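Local coordinates for protein superoxide reductase (Giardia intestinalis, PDB 4D7P) that probably reduces superoxide to hydrogen peroxide at a mononuclear iron centre, at residues 52-57 against 63-68; 31-34 against 38-41. All blocks are in the same frame, centred on the assembly; numbering follows the deposited sequence.

In the fold
Both contacts tie neighbouring parts of one small all-beta domain, on opposite sides of its centre, with their own centres about 19 Å apart. Contact 1 pairs the two strands of the hairpin 48-57 and 63-71; most of its residues are buried, and two other subunits press on its outer strand. Contact 2 belongs to the other sheet: strand 29-34 meets the loop that follows it, which carries an iron ligand and lies nearer the surface. The chemistry follows from this. Four backbone bonds and a salt bridge hold residues 52-57 to 63-68, whereas 31-34 and 38-41 share one backbone hydrogen bond, the rest being mainly Met39 laid against Arg33 and the Cys34 carbonyl.

Contact 1: residues 52-57 against 63-68; sequences RLFGIT and TLELGC
Arg52 and Glu65 meet in a salt bridge on the face of the sheet that also carries Phe54. Glu65 OE1 receives Arg52 NE at 2.6 Å, and Arg52 NH2 adds a weak bond to the same oxygen. The guanidinium and carboxylate planes stand nearly perpendicular (89°), with NE reaching OE1 from above the carboxylate plane. Arginine suits the place because a bend at chi3 (91°) swings the guanidinium over toward Glu65 OE1 and Phe54, whose CZ lies over its centre. The other carboxylate oxygen, Glu65 OE2, is taken by Trp72 NE1 of the second subunit, so both oxygens of this buried group have donors. Glu65 also supplies methylenes: its CG makes an off-centre CH-pi contact with the Phe54 ring, and its CB lies 3.4 Å from Phe54 CE2.

Gly55 and Leu64 exchange two backbone bonds, Gly55 N to Leu64 O and Leu64 N to Gly55 O, each 2.8 Å. Leu66 N binds Leu53 O, while Leu53 N reaches Gly67 O at a longer 3.2 Å. On the other side, Arg52, Phe54 and Ile56 make their backbone bonds to strand 90-99, with Val96, Leu94, and Lys91 and Gly92. Glu65 N, turned from strand 52-57, is bound by Tyr98 OH of the third subunit. Leu66 CG packs 3.6 Å from Gly55 N, on the side where Gly55 presents no side chain. Farther along, Thr63 sets its hydroxyl and methyl beside Ile56 CD1, and Thr57 OG1 bonds Val62 N in the turn.

Leu66 and Gly67 together face Leu53, a classic beta bulge that shifts the register by one residue. From there onward, Gly67 and Cys68 also pair with an antiparallel strand of the second subunit. The arrangement is a bulged antiparallel beta hairpin, its sheet extended across a subunit interface.

Contact 2: residues 31-34 against 38-41; sequences DIRC and VMHP. With FE (Fe (III) ion), chain B.
Over one face of the Arg33 guanidinium lies the Met39 methyl, CE, 3.5 Å from NH1 and displaced toward the rim, while the Val38 carbonyl carbon sits at the edge, near the plane. The His40 ring has Pro41 CD against one face and meets His46 edge-to-face. His40 is a ligand of the mononuclear iron site of superoxide reductase, and the Arg33-Met39 pair lies where strand 29-34 runs into the loop that carries it. Methionine suits its position because an unbranched chain, bent at chi2 (76°) and chi3 (63°), can curl back toward the strand and lay its methyl on a flat cation; Arg33 NE is itself bonded to Gly35 O.

The loop is held to the strand by one backbone bond, His40 N to Cys34 O, 2.7 Å long and almost straight at 174°. That oxygen also has Met39 SD beside it at 3.4 Å. Anchored there, His40 has its CG anti to the backbone N, which sends the imidazole away from the strand toward the metal. His40 ND1 donates to Pro41 O at 2.6 Å, restricting rotation of the ring. His19, His46, Cys99 and His102 bind the same iron, and His40 NE2 coordinates it at 2.2 Å.

Contact 1: residues 52-57 against 63-68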
loop_
_atom_site.group_PDB
_atom_site.type_symbol
_atom_site.label_atom_id
_atom_site.label_comp_id
_atom_site.label_asym_id
_atom_site.label_seq_id
_atom_site.Cartn_x
_atom_site.Cartn_y
_atom_site.Cartn_z
ATOM N N ARG A 52 2.418 -7.920 -6.342
ATOM C CA ARG A 52 3.725 -7.620 -5.769
ATOM C C ARG A 52 4.808 -8.238 -6.607
ATOM O O ARG A 52 4.613 -9.322 -7.153
ATOM C CB ARG A 52 3.826 -8.142 -4.335
ATOM C CG ARG A 52 2.928 -7.421 -3.377
ATOM C CD ARG A 52 2.485 -8.318 -2.255
ATOM N NE ARG A 52 3.388 -8.263 -1.115
ATOM C CZ ARG A 52 3.468 -9.227 -0.203
ATOM N NH1 ARG A 52 2.704 -10.304 -0.335
ATOM N NH2 ARG A 52 4.312 -9.134 0.823
ATOM N N LEU A 53 5.947 -7.551 -6.689
ATOM C CA LEU A 53 7.121 -8.069 -7.372
ATOM C C LEU A 53 8.271 -8.220 -6.385
ATOM O O LEU A 53 8.613 -7.281 -5.665
ATOM C CB LEU A 53 7.544 -7.155 -8.538
ATOM C CG LEU A 53 8.689 -7.707 -9.398
ATOM C CD1 LEU A 53 8.264 -9.015 -10.060
ATOM C CD2 LEU A 53 9.167 -6.703 -10.460
ATOM N N PHE A 54 8.846 -9.414 -6.351
ATOM C CA PHE A 54 9.993 -9.715 -5.503
ATOM C C PHE A 54 11.221 -10.002 -6.354
ATOM O O PHE A 54 11.115 -10.639 -7.403
ATOM C CB PHE A 54 9.724 -10.931 -4.606
ATOM C CG PHE A 54 8.586 -10.754 -3.649
ATOM C CD1 PHE A 54 7.284 -11.041 -4.035
ATOM C CD2 PHE A 54 8.819 -10.334 -2.353
ATOM C CE1 PHE A 54 6.237 -10.879 -3.153
ATOM C CE2 PHE A 54 7.767 -10.172 -1.460
ATOM C CZ PHE A 54 6.480 -10.440 -1.863
ATOM N N GLY A 55 12.382 -9.538 -5.899
ATOM C CA GLY A 55 13.648 -10.034 -6.424
ATOM C C GLY A 55 14.344 -11.009 -5.480
ATOM O O GLY A 55 14.484 -10.735 -4.289
ATOM N N ILE A 56 14.788 -12.149 -6.000
ATOM C CA ILE A 56 15.586 -13.078 -5.204
ATOM C C ILE A 56 17.066 -12.735 -5.365
ATOM O O ILE A 56 17.617 -12.817 -6.469
ATOM C CB ILE A 56 15.365 -14.527 -5.609
ATOM C CG1 ILE A 56 13.876 -14.798 -5.814
ATOM C CG2 ILE A 56 15.933 -15.455 -4.558
ATOM C CD1 ILE A 56 13.040 -14.482 -4.632
ATOM N N THR A 57 17.706 -12.349 -4.264
ATOM C CA THR A 57 19.073 -11.845 -4.318
ATOM C C THR A 57 20.100 -12.956 -4.509
ATOM O O THR A 57 19.950 -14.056 -3.973
ATOM C CB THR A 57 19.432 -11.072 -3.040
ATOM O OG1 THR A 57 19.542 -11.989 -1.943
ATOM C CG2 THR A 57 18.362 -10.034 -2.730
ATOM N N THR A 63 14.454 -13.086 -0.424
ATOM C CA THR A 63 13.288 -12.772 -1.246
ATOM C C THR A 63 12.834 -11.341 -0.948
ATOM O O THR A 63 12.061 -11.093 -0.022
ATOM C CB THR A 63 12.146 -13.768 -1.000
ATOM O OG1 THR A 63 12.591 -15.087 -1.340
ATOM C CG2 THR A 63 10.941 -13.425 -1.851
ATOM N N LEU A 64 13.355 -10.398 -1.723
ATOM C CA LEU A 64 13.226 -8.981 -1.412
ATOM C C LEU A 64 12.059 -8.321 -2.168
ATOM O O LEU A 64 12.043 -8.318 -3.397
ATOM C CB LEU A 64 14.541 -8.282 -1.755
ATOM C CG LEU A 64 14.731 -6.800 -1.462
ATOM C CD1 LEU A 64 14.717 -6.535 0.048
ATOM C CD2 LEU A 64 16.037 -6.320 -2.084
ATOM N N GLU A 65 11.085 -7.771 -1.448
ATOM C CA GLU A 65 9.959 -7.131 -2.117
ATOM C C GLU A 65 10.408 -5.817 -2.716
ATOM O O GLU A 65 10.920 -4.943 -2.021
ATOM C CB GLU A 65 8.782 -6.895 -1.171
ATOM C CG GLU A 65 7.534 -6.444 -1.933
ATOM C CD GLU A 65 6.351 -6.156 -1.034
ATOM O OE1 GLU A 65 5.691 -7.108 -0.580
ATOM O OE2 GLU A 65 6.076 -4.973 -0.781
ATOM N N LEU A 66 10.232 -5.691 -4.021
ATOM C CA LEU A 66 10.644 -4.487 -4.715
ATOM C C LEU A 66 9.556 -3.444 -4.655
ATOM O O LEU A 66 9.846 -2.243 -4.579
ATOM C CB LEU A 66 11.003 -4.801 -6.169
ATOM C CG LEU A 66 11.955 -5.994 -6.319
ATOM C CD1 LEU A 66 12.193 -6.266 -7.783
ATOM C CD2 LEU A 66 13.271 -5.726 -5.592
ATOM N N GLY A 67 8.303 -3.894 -4.693
ATOM C CA GLY A 67 7.178 -2.977 -4.601
ATOM C C GLY A 67 5.842 -3.692 -4.698
ATOM O O GLY A 67 5.798 -4.912 -4.843
ATOM N N CYS A 68 4.754 -2.931 -4.608
ATOM C CA CYS A 68 3.418 -3.504 -4.527
ATOM C C CYS A 68 2.416 -2.592 -5.185
ATOM O O CYS A 68 2.210 -1.460 -4.724
ATOM C CB CYS A 68 3.012 -3.751 -3.069
ATOM S SG CYS A 68 1.285 -4.343 -2.831
#

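Contact 2: residues 31-34 against 38-41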
loop_
_atom_site.group_PDB
_atom_site.type_symbol
_atom_site.label_atom_id
_atom_site.label_comp_id
_atom_site.label_asym_id
_atom_site.label_seq_id
_atom_site.Cartn_x
_atom_site.Cartn_y
_atom_site.Cartn_z
ATOM N N ASP A 31 6.605 -5.719 -17.102
ATOM C CA ASP A 31 5.161 -5.495 -17.270
ATOM C C ASP A 31 4.391 -6.716 -16.820
ATOM O O ASP A 31 4.722 -7.827 -17.219
ATOM C CB ASP A 31 4.802 -5.183 -18.730
ATOM C CG ASP A 31 5.298 -3.828 -19.172
ATOM O OD1 ASP A 31 4.749 -2.806 -18.706
ATOM O OD2 ASP A 31 6.237 -3.782 -19.987
ATOM N N ILE A 32 3.355 -6.506 -16.015
ATOM C CA ILE A 32 2.574 -7.604 -15.460
ATOM C C ILE A 32 1.083 -7.485 -15.767
ATOM O O ILE A 32 0.518 -6.393 -15.699
ATOM C CB ILE A 32 2.742 -7.683 -13.927
ATOM C CG1 ILE A 32 4.217 -7.867 -13.558
ATOM C CG2 ILE A 32 1.855 -8.784 -13.360
ATOM C CD1 ILE A 32 4.473 -7.865 -12.087
ATOM N N ARG A 33 0.457 -8.608 -16.111
ATOM C CA ARG A 33 -1.003 -8.696 -16.191
ATOM C C ARG A 33 -1.488 -10.067 -15.729
ATOM O O ARG A 33 -0.812 -11.081 -15.948
ATOM C CB ARG A 33 -1.500 -8.420 -17.615
ATOM C CG ARG A 33 -0.845 -9.258 -18.675
ATOM C CD ARG A 33 -1.592 -9.119 -19.996
ATOM N NE ARG A 33 -2.838 -9.889 -20.006
ATOM C CZ ARG A 33 -3.955 -9.509 -20.623
ATOM N NH1 ARG A 33 -3.998 -8.351 -21.271
ATOM N NH2 ARG A 33 -5.036 -10.278 -20.580
ATOM N N CYS A 34 -2.649 -10.085 -15.079
ATOM C CA CYS A 34 -3.275 -11.322 -14.615
ATOM C C CYS A 34 -4.606 -11.569 -15.333
ATOM O O CYS A 34 -5.562 -10.818 -15.133
ATOM C CB CYS A 34 -3.522 -11.260 -13.112
ATOM S SG CYS A 34 -2.173 -10.555 -12.151
ATOM N N VAL A 38 -6.379 -14.251 -20.554
ATOM C CA VAL A 38 -7.637 -13.738 -20.017
ATOM C C VAL A 38 -7.407 -12.810 -18.820
ATOM O O VAL A 38 -6.708 -13.168 -17.868
ATOM C CB VAL A 38 -8.566 -14.874 -19.577
ATOM C CG1 VAL A 38 -9.967 -14.337 -19.359
ATOM C CG2 VAL A 38 -8.562 -15.990 -20.607
ATOM N N MET A 39 -7.991 -11.620 -18.863
ATOM C CA MET A 39 -7.864 -10.701 -17.745
ATOM C C MET A 39 -8.796 -11.115 -16.620
ATOM O O MET A 39 -9.996 -11.275 -16.835
ATOM C CB MET A 39 -8.168 -9.277 -18.178
ATOM C CG MET A 39 -7.877 -8.254 -17.096
ATOM S SD MET A 39 -6.107 -7.905 -16.871
ATOM C CE MET A 39 -5.682 -7.214 -18.471
ATOM N N HIS A 40 -8.245 -11.289 -15.423
ATOM C CA HIS A 40 -9.042 -11.635 -14.243
ATOM C C HIS A 40 -10.114 -10.587 -13.984
ATOM O O HIS A 40 -9.909 -9.423 -14.297
ATOM C CB HIS A 40 -8.129 -11.768 -13.025
ATOM C CG HIS A 40 -8.837 -12.137 -11.758
ATOM N ND1 HIS A 40 -9.510 -11.217 -10.982
ATOM C CD2 HIS A 40 -8.945 -13.326 -11.113
ATOM C CE1 HIS A 40 -10.004 -11.823 -9.917
ATOM N NE2 HIS A 40 -9.672 -13.102 -9.973
ATOM N N PRO A 41 -11.271 -11.000 -13.442
ATOM C CA PRO A 41 -12.305 -10.022 -13.094
ATOM C C PRO A 41 -11.839 -8.889 -12.177
ATOM O O PRO A 41 -10.864 -8.995 -11.414
ATOM C CB PRO A 41 -13.370 -10.880 -12.397
ATOM C CG PRO A 41 -13.261 -12.192 -13.093
ATOM C CD PRO A 41 -11.780 -12.381 -13.354
HETATM FE FE FE B . -10.267 -14.691 -8.531
#